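Local coordinates for cellulose biosynthesis protein BcsG (Salmonella typhimurium LT2, PDB 5OLT) that is required for cellulose biosynthesis, its zinc-binding extramembrane domain belonging to the alkaline phosphatase family of metalloenzymes, at residues A[359-364]-A[370-375]; A[60-65]-A[196-201]; A[46-51]-A[133-138]; A[93-98]-A[292-297]; A[121-126]-A[157-162]. All blocks are in the same frame, centred on the assembly; numbering follows the deposited sequence. Where two conformers were deposited one is given.

Contact 1 (A[359-364]-A[370-375]); sequences NAVVIQ and YVRLNG
V361 and R372 exchange two backbone hydrogen bonds, the amide of R372 reaching the carbonyl oxygen of V361 (N to O 2.8 Å) and the amide of V361 returning to R372 O at 3.0 Å. Two residues on, I363 and Y370 repeat the exchange, with Y370 N 2.9 Å from I363 O. These are the hydrogen-bonded pairs of a β-hairpin, strands 360-365 and 368-373, at the centre of a small four-stranded antiparallel sheet. In the non-hydrogen-bonded pair V362 and V371, polar backbone groups turn outward, bonding to S355 and V379 on the flanking strands, while the valine CG2 methyls meet at 4.0 Å. Branched side chains suit such extended positions. Beyond the strand ends, N374 N donates to N359 O from above the carbonyl plane, and N359 ND2 donates a hydrogen bond to an in-plane lone pair of N374 OD1 (2.7 Å), the two amide planes being almost perpendicular. R372 lies alongside V361, its NH2 4.0 Å from V361 CG2, and its NH1 is satisfied by N31 of helix 27-42.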
# COMPACT_ATOMS: atom_id res chain seq x y z
N ASN A 359 -2.62 -16.83 11.94
CA ASN A 359 -2.48 -17.33 13.29
C ASN A 359 -2.22 -16.30 14.37
O ASN A 359 -2.10 -16.63 15.54
CB ASN A 359 -1.34 -18.36 13.31
CG ASN A 359 -1.66 -19.62 12.53
OD1 ASN A 359 -1.41 -19.73 11.32
ND2 ASN A 359 -2.14 -20.63 13.25
N ALA A 360 -2.09 -15.04 13.99
CA ALA A 360 -1.62 -14.04 14.92
C ALA A 360 -2.21 -12.69 14.60
O ALA A 360 -2.37 -12.34 13.42
CB ALA A 360 -0.10 -13.94 14.85
N VAL A 361 -2.54 -11.96 15.67
CA VAL A 361 -2.94 -10.53 15.56
C VAL A 361 -1.99 -9.70 16.42
O VAL A 361 -1.63 -10.11 17.54
CB VAL A 361 -4.40 -10.30 16.05
CG1 VAL A 361 -4.81 -8.86 15.83
CG2 VAL A 361 -5.43 -11.22 15.35
N VAL A 362 -1.55 -8.56 15.87
CA VAL A 362 -0.72 -7.63 16.60
C VAL A 362 -1.47 -6.30 16.62
O VAL A 362 -1.96 -5.83 15.58
CB VAL A 362 0.66 -7.44 15.94
CG1 VAL A 362 1.44 -6.33 16.61
CG2 VAL A 362 1.44 -8.75 16.02
N ILE A 363 -1.52 -5.69 17.80
CA ILE A 363 -2.12 -4.35 17.97
C ILE A 363 -1.21 -3.47 18.81
O ILE A 363 -0.30 -3.97 19.48
CB ILE A 363 -3.54 -4.39 18.62
CG1 ILE A 363 -3.45 -4.81 20.11
CG2 ILE A 363 -4.44 -5.34 17.80
CD1 ILE A 363 -4.80 -4.82 20.84
N GLN A 364 -1.46 -2.16 18.73
CA GLN A 364 -0.89 -1.20 19.67
C GLN A 364 -2.01 -0.81 20.62
O GLN A 364 -3.08 -0.43 20.18
CB GLN A 364 -0.36 0.03 18.95
CG GLN A 364 0.81 -0.23 18.04
CD GLN A 364 2.14 -0.28 18.77
OE1 GLN A 364 2.23 0.04 19.95
NE2 GLN A 364 3.17 -0.64 18.06
N TYR A 370 1.04 -5.52 21.48
CA TYR A 370 0.62 -6.84 22.03
C TYR A 370 0.36 -7.78 20.91
O TYR A 370 -0.04 -7.35 19.81
CB TYR A 370 -0.70 -6.68 22.81
CG TYR A 370 -0.56 -5.85 24.07
CD1 TYR A 370 -0.63 -4.46 24.01
CD2 TYR A 370 -0.31 -6.47 25.31
CE1 TYR A 370 -0.49 -3.68 25.16
CE2 TYR A 370 -0.17 -5.70 26.47
CZ TYR A 370 -0.28 -4.31 26.39
OH TYR A 370 -0.16 -3.54 27.51
N VAL A 371 0.56 -9.07 21.17
CA VAL A 371 0.28 -10.10 20.20
C VAL A 371 -0.70 -11.14 20.77
O VAL A 371 -0.57 -11.52 21.95
CB VAL A 371 1.60 -10.76 19.66
CG1 VAL A 371 2.44 -11.40 20.75
CG2 VAL A 371 1.28 -11.78 18.57
N ARG A 372 -1.62 -11.61 19.93
CA ARG A 372 -2.53 -12.71 20.28
C ARG A 372 -2.32 -13.84 19.31
O ARG A 372 -2.45 -13.67 18.09
CB ARG A 372 -3.98 -12.25 20.19
CG ARG A 372 -4.91 -13.30 20.79
CD ARG A 372 -6.36 -12.87 20.75
NE ARG A 372 -6.86 -12.85 19.37
CZ ARG A 372 -8.02 -12.32 19.01
NH1 ARG A 372 -8.80 -11.70 19.92
NH2 ARG A 372 -8.40 -12.40 17.74
N LEU A 373 -1.94 -14.99 19.86
CA LEU A 373 -1.72 -16.18 19.05
C LEU A 373 -3.00 -17.02 19.07
O LEU A 373 -3.48 -17.41 20.14
CB LEU A 373 -0.49 -16.94 19.60
CG LEU A 373 0.79 -16.08 19.69
CD1 LEU A 373 1.90 -16.79 20.41
CD2 LEU A 373 1.25 -15.61 18.30
N ASN A 374 -3.59 -17.22 17.89
CA ASN A 374 -4.72 -18.11 17.65
C ASN A 374 -5.89 -17.87 18.55
O ASN A 374 -6.54 -18.83 18.99
CB ASN A 374 -4.26 -19.59 17.75
CG ASN A 374 -3.14 -19.92 16.76
OD1 ASN A 374 -3.34 -19.81 15.54
ND2 ASN A 374 -1.95 -20.33 17.27
N GLY A 375 -6.17 -16.60 18.86
CA GLY A 375 -7.36 -16.31 19.63
C GLY A 375 -7.22 -16.51 21.13
O GLY A 375 -8.18 -16.28 21.86

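Contact 2 (A[60-65]-A[196-201]); sequences DLLVIN and NRWLTG
L62 and W198 meet from opposite directions, a leucine on a central β-strand reaching toward a tryptophan on the helix packed against the sheet. The tight part of the contact is a CH-pi interaction: L62 CD2 lies 4.1 Å from the centroid of the six-membered ring of W198, only 12° off the ring normal, and is displaced toward the rim near CZ3 and CH2. L62 CB adds a second touch on CZ2, at 4.1 Å. With CG of W198 anti to the backbone N (chi1 174°), the indole extends from helix 191-203 toward strand 60-66; the CA atoms of L62 and W198 stand 9.7 Å apart, and the long, flat indole suits that span.

The contact is looser at D60, whose CB approaches W198 CZ2 obliquely at 4.2 Å. On the other side of the helix the character changes: T200 is exposed, and its hydroxyl turns back to R197 O (OG1 to O 2.8 Å), an acceptor also used by G201 N.

Polar groups at the buried side are paired beyond the two segments. W198 NE1 bonds to T212 on the neighbouring strand, while the D60 carboxylate bonds to S210 and forms a salt bridge with R257. The helix-strand contact itself therefore rests on dispersion and CH-pi attraction, while the indole N-H and the buried carboxylate have their polar needs met by neighbours.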
# COMPACT_ATOMS: atom_id res chain seq x y z
N ASP A 60 -3.71 8.20 -15.84
CA ASP A 60 -3.35 6.83 -15.47
C ASP A 60 -2.98 6.72 -14.00
O ASP A 60 -2.26 7.59 -13.47
CB ASP A 60 -2.16 6.34 -16.30
CG ASP A 60 -2.42 6.32 -17.77
OD1 ASP A 60 -3.54 5.94 -18.16
OD2 ASP A 60 -1.48 6.66 -18.56
N LEU A 61 -3.52 5.70 -13.33
CA LEU A 61 -3.12 5.33 -11.96
C LEU A 61 -2.14 4.17 -12.03
O LEU A 61 -2.41 3.18 -12.72
CB LEU A 61 -4.36 4.93 -11.11
CG LEU A 61 -4.01 4.32 -9.74
CD1 LEU A 61 -3.43 5.37 -8.82
CD2 LEU A 61 -5.24 3.72 -9.06
N LEU A 62 -1.01 4.30 -11.35
CA LEU A 62 -0.03 3.18 -11.32
C LEU A 62 0.26 2.89 -9.86
O LEU A 62 0.76 3.77 -9.15
CB LEU A 62 1.24 3.61 -12.06
CG LEU A 62 2.43 2.67 -11.96
CD1 LEU A 62 2.11 1.28 -12.50
CD2 LEU A 62 3.62 3.28 -12.69
N VAL A 63 -0.10 1.69 -9.40
CA VAL A 63 0.15 1.29 -8.01
C VAL A 63 1.34 0.35 -8.00
O VAL A 63 1.33 -0.70 -8.67
CB VAL A 63 -1.10 0.60 -7.40
CG1 VAL A 63 -0.82 0.09 -5.99
CG2 VAL A 63 -2.28 1.54 -7.40
N ILE A 64 2.39 0.74 -7.28
CA ILE A 64 3.66 0.02 -7.25
C ILE A 64 3.74 -0.66 -5.87
O ILE A 64 3.96 0.01 -4.85
CB ILE A 64 4.84 1.01 -7.48
CG1 ILE A 64 4.71 1.65 -8.88
CG2 ILE A 64 6.18 0.32 -7.29
CD1 ILE A 64 5.78 2.67 -9.18
N ASN A 65 3.52 -1.99 -5.83
CA ASN A 65 3.38 -2.73 -4.60
C ASN A 65 4.64 -3.56 -4.40
O ASN A 65 4.94 -4.46 -5.19
CB ASN A 65 2.10 -3.59 -4.74
CG ASN A 65 1.77 -4.38 -3.50
OD1 ASN A 65 1.79 -3.86 -2.36
ND2 ASN A 65 1.42 -5.63 -3.71
N ASN A 196 9.25 0.93 -18.27
CA ASN A 196 9.35 1.55 -19.60
C ASN A 196 8.43 0.88 -20.62
O ASN A 196 7.85 1.57 -21.49
CB ASN A 196 10.79 1.56 -20.08
CG ASN A 196 11.56 2.74 -19.51
OD1 ASN A 196 11.00 3.80 -19.21
ND2 ASN A 196 12.87 2.56 -19.38
N ARG A 197 8.27 -0.43 -20.50
CA ARG A 197 7.32 -1.16 -21.36
C ARG A 197 5.90 -0.68 -21.08
O ARG A 197 5.10 -0.44 -21.98
CB ARG A 197 7.48 -2.67 -21.16
CG ARG A 197 6.40 -3.46 -21.90
CD ARG A 197 6.69 -4.95 -21.89
NE ARG A 197 7.88 -5.27 -22.69
CZ ARG A 197 8.33 -6.50 -22.92
NH1 ARG A 197 7.69 -7.56 -22.45
NH2 ARG A 197 9.42 -6.66 -23.68
N TRP A 198 5.56 -0.51 -19.79
CA TRP A 198 4.26 0.03 -19.42
C TRP A 198 4.04 1.43 -20.03
O TRP A 198 2.98 1.72 -20.59
CB TRP A 198 4.18 0.08 -17.88
CG TRP A 198 2.97 0.75 -17.35
CD1 TRP A 198 1.75 0.17 -17.15
CD2 TRP A 198 2.83 2.12 -16.99
NE1 TRP A 198 0.86 1.09 -16.69
CE2 TRP A 198 1.48 2.31 -16.58
CE3 TRP A 198 3.70 3.21 -16.96
CZ2 TRP A 198 1.00 3.53 -16.13
CZ3 TRP A 198 3.21 4.44 -16.54
CH2 TRP A 198 1.87 4.59 -16.14
N LEU A 199 5.07 2.28 -19.95
CA LEU A 199 4.97 3.67 -20.41
C LEU A 199 4.77 3.76 -21.93
O LEU A 199 4.01 4.58 -22.41
CB LEU A 199 6.21 4.48 -19.99
CG LEU A 199 6.14 5.98 -20.32
CD1 LEU A 199 4.90 6.68 -19.74
CD2 LEU A 199 7.43 6.64 -19.82
N THR A 200 5.45 2.91 -22.69
CA THR A 200 5.25 2.87 -24.16
C THR A 200 3.79 2.44 -24.45
O THR A 200 3.10 3.05 -25.29
CB THR A 200 6.18 1.87 -24.87
OG1 THR A 200 5.79 0.53 -24.54
CG2 THR A 200 7.68 2.10 -24.50
N GLY A 201 3.32 1.40 -23.75
CA GLY A 201 1.94 0.87 -23.96
C GLY A 201 0.87 1.93 -23.73
O GLY A 201 -0.10 2.03 -24.52

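Contact 3 (A[46-51]-A[133-138]); sequences TTFPAQ and FDNLAK
F48 and N135 bring an irregular segment against a helix, with their CA atoms 7.0 Å apart. Residues 46-51 run in extended conformation at F48, within the loop that leads from helix 27-42 to strand 60-66; residues 133-138 are helical, with A137 N bonded to F133 O. This is loop-on-helix packing on one face of the mixed β-sheet of an alkaline phosphatase family domain, where F133 and L136 of helix 132-138 touch A211 of strand 210-216.

The F48 side chain points to the helix and presents one face of its ring to N135. The CB of N135 sits over the centre of that face, 3.8 Å from the centroid and 13° off the normal, a CH-pi contact. Ring and amide planes are inclined by 33°. N135 ND2 comes within 3.6 Å of F48 CE1, but its N-H bonds to the carbonyl oxygen of E129. An asparagine thus serves both needs here, its methylene meeting an aromatic face and its amide satisfying a backbone acceptor. Helix 318-328 also packs on F48, through S322 and V326. On the side of the ring away from CD1 and CE1, F48 CE2 meets the methyl CD2 of L136 obliquely at 4.0 Å.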
# COMPACT_ATOMS: atom_id res chain seq x y z
N THR A 46 -14.92 4.02 0.97
CA THR A 46 -14.77 5.16 0.08
C THR A 46 -15.98 5.17 -0.83
O THR A 46 -16.32 4.19 -1.45
CB THR A 46 -13.53 4.99 -0.77
OG1 THR A 46 -12.45 4.70 0.11
CG2 THR A 46 -13.25 6.24 -1.56
N THR A 47 -16.62 6.30 -0.95
CA THR A 47 -17.69 6.34 -1.97
C THR A 47 -17.16 6.93 -3.28
O THR A 47 -16.71 8.07 -3.30
CB THR A 47 -18.92 7.09 -1.48
OG1 THR A 47 -19.42 6.39 -0.34
CG2 THR A 47 -20.00 7.10 -2.54
N PHE A 48 -17.16 6.09 -4.31
CA PHE A 48 -16.90 6.55 -5.69
C PHE A 48 -18.14 7.18 -6.31
O PHE A 48 -19.27 6.80 -5.96
CB PHE A 48 -16.35 5.40 -6.53
CG PHE A 48 -14.91 5.12 -6.27
CD1 PHE A 48 -14.52 4.38 -5.14
CD2 PHE A 48 -13.92 5.61 -7.12
CE1 PHE A 48 -13.18 4.16 -4.88
CE2 PHE A 48 -12.58 5.41 -6.86
CZ PHE A 48 -12.20 4.66 -5.74
N PRO A 49 -17.95 8.15 -7.22
CA PRO A 49 -19.13 8.70 -7.91
C PRO A 49 -19.80 7.64 -8.80
O PRO A 49 -19.14 6.69 -9.24
CB PRO A 49 -18.54 9.78 -8.81
CG PRO A 49 -17.09 9.40 -8.97
CD PRO A 49 -16.70 8.80 -7.64
N ALA A 50 -21.10 7.85 -9.06
CA ALA A 50 -21.87 6.98 -9.93
C ALA A 50 -21.32 6.94 -11.37
O ALA A 50 -21.26 5.88 -11.99
CB ALA A 50 -23.33 7.43 -9.93
N GLN A 51 -20.88 8.09 -11.87
CA GLN A 51 -20.21 8.15 -13.18
C GLN A 51 -19.31 9.38 -13.12
O GLN A 51 -19.47 10.22 -12.23
CB GLN A 51 -21.19 8.21 -14.39
CG GLN A 51 -22.02 9.49 -14.49
CD GLN A 51 -22.94 9.72 -13.30
OE1 GLN A 51 -23.76 8.86 -12.95
NE2 GLN A 51 -22.80 10.87 -12.66
N PHE A 133 -9.79 -1.46 -7.87
CA PHE A 133 -9.66 -1.53 -9.33
C PHE A 133 -10.99 -1.78 -10.02
O PHE A 133 -11.18 -1.34 -11.16
CB PHE A 133 -8.56 -2.53 -9.75
CG PHE A 133 -7.18 -2.02 -9.46
CD1 PHE A 133 -6.62 -2.15 -8.19
CD2 PHE A 133 -6.45 -1.39 -10.47
CE1 PHE A 133 -5.34 -1.64 -7.93
CE2 PHE A 133 -5.16 -0.91 -10.22
CZ PHE A 133 -4.61 -1.02 -8.96
N ASP A 134 -11.93 -2.45 -9.33
CA ASP A 134 -13.28 -2.61 -9.91
C ASP A 134 -14.04 -1.31 -9.91
O ASP A 134 -14.75 -1.00 -10.87
CB ASP A 134 -14.04 -3.66 -9.14
CG ASP A 134 -13.63 -5.06 -9.52
OD1 ASP A 134 -12.95 -5.25 -10.57
OD2 ASP A 134 -14.00 -5.98 -8.76
N ASN A 135 -13.88 -0.53 -8.84
CA ASN A 135 -14.48 0.80 -8.76
C ASN A 135 -13.96 1.64 -9.92
O ASN A 135 -14.72 2.37 -10.56
CB ASN A 135 -14.16 1.46 -7.41
CG ASN A 135 -14.87 0.78 -6.24
OD1 ASN A 135 -15.98 0.25 -6.40
ND2 ASN A 135 -14.25 0.78 -5.08
N LEU A 136 -12.65 1.54 -10.21
CA LEU A 136 -12.11 2.30 -11.33
C LEU A 136 -12.55 1.75 -12.68
O LEU A 136 -12.87 2.54 -13.60
CB LEU A 136 -10.59 2.34 -11.21
CG LEU A 136 -10.13 3.12 -9.98
CD1 LEU A 136 -8.63 2.87 -9.81
CD2 LEU A 136 -10.44 4.63 -10.10
N ALA A 137 -12.63 0.41 -12.80
CA ALA A 137 -13.07 -0.19 -14.08
C ALA A 137 -14.47 0.29 -14.43
O ALA A 137 -14.75 0.58 -15.61
CB ALA A 137 -13.04 -1.70 -14.02
N LYS A 138 -15.34 0.39 -13.42
CA LYS A 138 -16.72 0.86 -13.57
C LYS A 138 -16.79 2.26 -14.16
O LYS A 138 -17.73 2.60 -14.90
CB LYS A 138 -17.44 0.82 -12.21
CG LYS A 138 -18.00 -0.54 -11.84
CD LYS A 138 -18.31 -0.70 -10.36
CE LYS A 138 -19.00 0.52 -9.75
NZ LYS A 138 -19.54 0.20 -8.40

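Contact 4 (A[93-98]-A[292-297]); sequences KHFNSG and VPAGVK
Within the central mixed sheet, strand 291-299 runs antiparallel to the end of strand 90-96, and F95 and V292 meet where the latter strand gives way to the loop of S97 and G98. V292 N donates to F95 O at 3.0 Å, a nearly straight bond. A water accepts from F95 N at 2.7 Å and lies 2.6 Å from V292 O, to which it can donate, so the water links the two backbones beside the direct bond.

The side chains pack on one side of this junction. With CG anti to the backbone N (chi1 -170°), the F95 ring reaches along strand 291-299 to A294, whose CB lies over one face, 4.0 Å from the centroid and 20° off the normal. Alanine suits this place because a single methyl lets the ring settle close to the strand. V292 CG2 touches ring atom CD1 of F95 obliquely at 3.7 Å, while its other methyl, CG1, meets S97 CB at 4.1 Å.

Y318 and F92 meet the buried F95 edge-to-face. S97 OG bonds to T99 O, and the S97 side chain is about 9 Å from the zinc ion and touches H267, a metal ligand. The alkaline phosphatase family typically carries its metals at the C-terminal ends of parallel strands; here C67 follows strand 60-66, and E266 and H267 follow strand 259-265.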
# COMPACT_ATOMS: atom_id res chain seq x y z
N LYS A 93 4.20 8.36 7.06
CA LYS A 93 5.18 7.99 8.08
C LYS A 93 4.70 6.91 9.04
O LYS A 93 5.49 6.29 9.69
CB LYS A 93 5.65 9.24 8.83
CG LYS A 93 6.35 10.29 7.97
CD LYS A 93 7.56 9.69 7.26
CE LYS A 93 8.33 10.72 6.44
NZ LYS A 93 9.00 11.71 7.31
N HIS A 94 3.39 6.69 9.10
CA HIS A 94 2.80 5.68 9.97
C HIS A 94 1.73 4.93 9.20
O HIS A 94 0.58 4.82 9.66
CB HIS A 94 2.30 6.30 11.29
CG HIS A 94 3.41 6.81 12.13
ND1 HIS A 94 4.26 5.96 12.81
CD2 HIS A 94 3.88 8.06 12.34
CE1 HIS A 94 5.18 6.67 13.44
NE2 HIS A 94 4.99 7.94 13.14
N PHE A 95 2.12 4.38 8.05
CA PHE A 95 1.23 3.55 7.23
C PHE A 95 1.44 2.10 7.63
O PHE A 95 2.56 1.60 7.58
CB PHE A 95 1.60 3.72 5.74
CG PHE A 95 0.61 3.11 4.81
CD1 PHE A 95 0.62 1.70 4.56
CD2 PHE A 95 -0.37 3.89 4.22
CE1 PHE A 95 -0.31 1.14 3.69
CE2 PHE A 95 -1.26 3.33 3.33
CZ PHE A 95 -1.25 1.96 3.08
N ASN A 96 0.34 1.44 8.02
CA ASN A 96 0.43 0.05 8.46
C ASN A 96 -0.03 -0.89 7.37
O ASN A 96 -1.12 -0.75 6.83
CB ASN A 96 -0.46 -0.13 9.69
CG ASN A 96 -0.26 -1.48 10.33
OD1 ASN A 96 0.85 -1.78 10.78
ND2 ASN A 96 -1.31 -2.31 10.36
N SER A 97 0.80 -1.89 7.06
CA SER A 97 0.47 -2.80 5.96
C SER A 97 -0.56 -3.88 6.34
O SER A 97 -1.09 -4.54 5.45
CB SER A 97 1.73 -3.49 5.42
OG SER A 97 2.22 -4.40 6.37
N GLY A 98 -0.83 -4.04 7.63
CA GLY A 98 -1.89 -4.95 8.07
C GLY A 98 -1.54 -6.42 8.14
O GLY A 98 -2.39 -7.20 8.55
N VAL A 292 5.32 0.73 6.87
CA VAL A 292 5.95 0.75 5.55
C VAL A 292 5.90 2.13 4.90
O VAL A 292 4.96 2.89 5.15
CB VAL A 292 5.31 -0.31 4.62
CG1 VAL A 292 5.46 -1.73 5.19
CG2 VAL A 292 3.83 -0.02 4.31
N PRO A 293 6.90 2.44 4.05
CA PRO A 293 6.91 3.75 3.37
C PRO A 293 6.00 3.83 2.18
O PRO A 293 6.37 3.41 1.07
CB PRO A 293 8.38 3.89 2.94
CG PRO A 293 8.87 2.48 2.73
CD PRO A 293 8.18 1.69 3.86
N ALA A 294 4.82 4.39 2.37
CA ALA A 294 3.90 4.58 1.28
C ALA A 294 3.96 6.03 0.82
O ALA A 294 4.06 6.97 1.63
CB ALA A 294 2.50 4.22 1.74
N GLY A 295 3.92 6.23 -0.50
CA GLY A 295 4.03 7.58 -1.06
C GLY A 295 3.16 7.74 -2.27
O GLY A 295 2.81 6.76 -2.96
N VAL A 296 2.84 8.99 -2.59
CA VAL A 296 2.04 9.31 -3.77
C VAL A 296 2.75 10.44 -4.49
O VAL A 296 3.24 11.37 -3.85
CB VAL A 296 0.62 9.76 -3.37
CG1 VAL A 296 -0.24 10.04 -4.60
CG2 VAL A 296 -0.07 8.69 -2.50
N LYS A 297 2.81 10.33 -5.80
CA LYS A 297 3.36 11.41 -6.64
C LYS A 297 2.44 11.61 -7.82
O LYS A 297 2.01 10.64 -8.46
CB LYS A 297 4.76 11.04 -7.15
CG LYS A 297 5.52 12.19 -7.81
CD LYS A 297 7.00 11.83 -8.02
CE LYS A 297 7.72 12.91 -8.82
NZ LYS A 297 7.72 14.25 -8.17
O HOH W 1 4.73 4.53 7.21

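Contact 5 (A[121-126]-A[157-162]); sequences RLYQPA and LKEVRE
Y123 and E159 both place CG beside the backbone N (chi1 -72° and -63°), and E159, in the conformer given, then continues extended beyond CG, carrying its carboxylate from helix 156-162 across to the tyrosine. The phenol end of Y123 and the acid end of E159 meet obliquely, with Y123 OH 3.0 Å from E159 OE1. The hydroxyl can donate to this oxygen, though another acceptor competes for its proton. E159 CD lies in the plane of the ring at its edge, 3.9 Å from Y123 CE1, while the carboxylate plane stands 80° to the ring. The long, polar-tipped side chains suit partners whose CA atoms, those of Y123 and E159, are 9.0 Å apart. I107 of helix 102-110 touches both residues, and P104 also packs on Y123. The E159 side chain is about 10 Å from the zinc ion and about 5 Å from a citrate, probably from the crystallisation liquor. The pair thus joins the turn after the short helix 119-122 to a helix, near the metal site of this alkaline phosphatase family domain.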
# COMPACT_ATOMS: atom_id res chain seq x y z
N ARG A 121 -11.81 -12.87 6.93
CA ARG A 121 -12.69 -12.16 5.97
C ARG A 121 -11.96 -11.89 4.65
O ARG A 121 -12.58 -11.78 3.56
CB ARG A 121 -13.24 -10.87 6.59
CG ARG A 121 -14.54 -10.87 7.38
CD ARG A 121 -15.49 -9.70 6.92
NE ARG A 121 -15.09 -8.32 7.36
CZ ARG A 121 -15.05 -7.20 6.63
NH1 ARG A 121 -15.41 -7.19 5.33
NH2 ARG A 121 -14.68 -6.03 7.21
N LEU A 122 -10.63 -11.80 4.68
CA LEU A 122 -9.88 -11.64 3.40
C LEU A 122 -10.06 -12.72 2.38
O LEU A 122 -9.85 -12.50 1.17
CB LEU A 122 -8.36 -11.63 3.59
CG LEU A 122 -7.73 -10.38 4.01
CD1 LEU A 122 -6.22 -10.62 4.06
CD2 LEU A 122 -8.10 -9.18 3.15
N TYR A 123 -10.36 -13.93 2.87
CA TYR A 123 -10.40 -15.09 2.02
C TYR A 123 -11.82 -15.51 1.61
O TYR A 123 -12.03 -16.58 1.05
CB TYR A 123 -9.55 -16.23 2.62
CG TYR A 123 -8.10 -15.87 2.49
CD1 TYR A 123 -7.39 -16.19 1.32
CD2 TYR A 123 -7.42 -15.16 3.50
CE1 TYR A 123 -6.06 -15.80 1.16
CE2 TYR A 123 -6.11 -14.78 3.34
CZ TYR A 123 -5.42 -15.11 2.19
OH TYR A 123 -4.10 -14.74 2.02
N GLN A 124 -12.78 -14.62 1.90
CA GLN A 124 -14.16 -14.76 1.51
C GLN A 124 -14.45 -13.59 0.58
O GLN A 124 -13.78 -12.56 0.68
CB GLN A 124 -15.05 -14.75 2.77
CG GLN A 124 -14.66 -15.88 3.75
CD GLN A 124 -15.12 -15.74 5.21
OE1 GLN A 124 -15.59 -14.69 5.66
NE2 GLN A 124 -14.95 -16.83 5.97
N PRO A 125 -15.42 -13.71 -0.33
CA PRO A 125 -15.75 -12.58 -1.21
C PRO A 125 -16.14 -11.36 -0.39
O PRO A 125 -16.75 -11.49 0.69
CB PRO A 125 -16.96 -13.08 -1.97
CG PRO A 125 -16.77 -14.56 -2.02
CD PRO A 125 -16.10 -14.96 -0.74
N ALA A 126 -15.71 -10.20 -0.86
CA ALA A 126 -16.10 -8.94 -0.28
C ALA A 126 -17.20 -8.29 -1.12
O ALA A 126 -17.49 -8.70 -2.24
CB ALA A 126 -14.89 -8.01 -0.17
N LEU A 157 -0.04 -15.15 -7.74
CA LEU A 157 -0.90 -14.69 -8.84
C LEU A 157 -2.33 -15.24 -8.68
O LEU A 157 -3.29 -14.52 -8.90
CB LEU A 157 -0.30 -15.09 -10.20
CG LEU A 157 -1.09 -14.70 -11.47
CD1 LEU A 157 -1.35 -13.20 -11.52
CD2 LEU A 157 -0.33 -15.18 -12.71
N LYS A 158 -2.45 -16.50 -8.28
CA LYS A 158 -3.81 -17.05 -8.04
C LYS A 158 -4.55 -16.27 -6.94
O LYS A 158 -5.73 -15.99 -7.10
CB LYS A 158 -3.72 -18.54 -7.73
CG LYS A 158 -3.41 -19.39 -8.96
CD LYS A 158 -3.29 -20.86 -8.59
CE LYS A 158 -2.99 -21.71 -9.82
NZ LYS A 158 -2.61 -23.10 -9.43
N GLU A 159 -3.86 -15.89 -5.85
CA GLU A 159 -4.49 -15.11 -4.78
C GLU A 159 -4.92 -13.73 -5.29
O GLU A 159 -6.05 -13.27 -5.00
CB GLU A 159 -3.59 -14.98 -3.54
CG GLU A 159 -3.27 -16.31 -2.86
CD GLU A 159 -3.06 -16.19 -1.36
OE1 GLU A 159 -3.07 -15.07 -0.83
OE2 GLU A 159 -2.89 -17.23 -0.69
N VAL A 160 -4.06 -13.08 -6.08
CA VAL A 160 -4.41 -11.77 -6.67
C VAL A 160 -5.67 -11.87 -7.54
O VAL A 160 -6.53 -10.96 -7.48
CB VAL A 160 -3.19 -11.23 -7.48
CG1 VAL A 160 -3.57 -10.09 -8.42
CG2 VAL A 160 -2.09 -10.78 -6.52
N ARG A 161 -5.78 -12.94 -8.34
CA ARG A 161 -6.96 -13.15 -9.19
C ARG A 161 -8.21 -13.52 -8.37
O ARG A 161 -9.26 -12.86 -8.51
CB ARG A 161 -6.69 -14.24 -10.24
CG ARG A 161 -5.59 -13.87 -11.21
CD ARG A 161 -5.80 -14.57 -12.54
NE ARG A 161 -5.02 -13.89 -13.57
CZ ARG A 161 -4.01 -14.41 -14.24
NH1 ARG A 161 -3.62 -15.67 -14.03
NH2 ARG A 161 -3.39 -13.65 -15.15
N GLU A 162 -8.07 -14.50 -7.48
CA GLU A 162 -9.24 -15.11 -6.81
C GLU A 162 -9.78 -14.31 -5.65
O GLU A 162 -10.99 -14.16 -5.48
CB GLU A 162 -8.92 -16.53 -6.34
CG GLU A 162 -8.68 -17.51 -7.49
CD GLU A 162 -8.42 -18.95 -7.03
OE1 GLU A 162 -8.28 -19.20 -5.80
OE2 GLU A 162 -8.36 -19.83 -7.90

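Contacts 2 and 4 both reach the central mixed sheet, with centres 20 Å apart: strand 60-66 takes part in one, strands 90-96 and 291-299 in the other. Contact 3 touches contact 2 directly, L136 CD1 lying 3.6 Å from L61 CD2 and F133 packing on V63, so helices 132-138 and 191-203 both pack against strand 60-66. Along the chain contacts 2, 3 and 4 interleave, tying distant sequence into one domain, while contact 5 is nested within the loops closed by contacts 2 and 4. Contact 1 comes last, a local hairpin in a separate sheet, 36 Å from contact 2 between centres. Side chains of contacts 4 and 5 come within about 9 and 10 Å of the zinc ion.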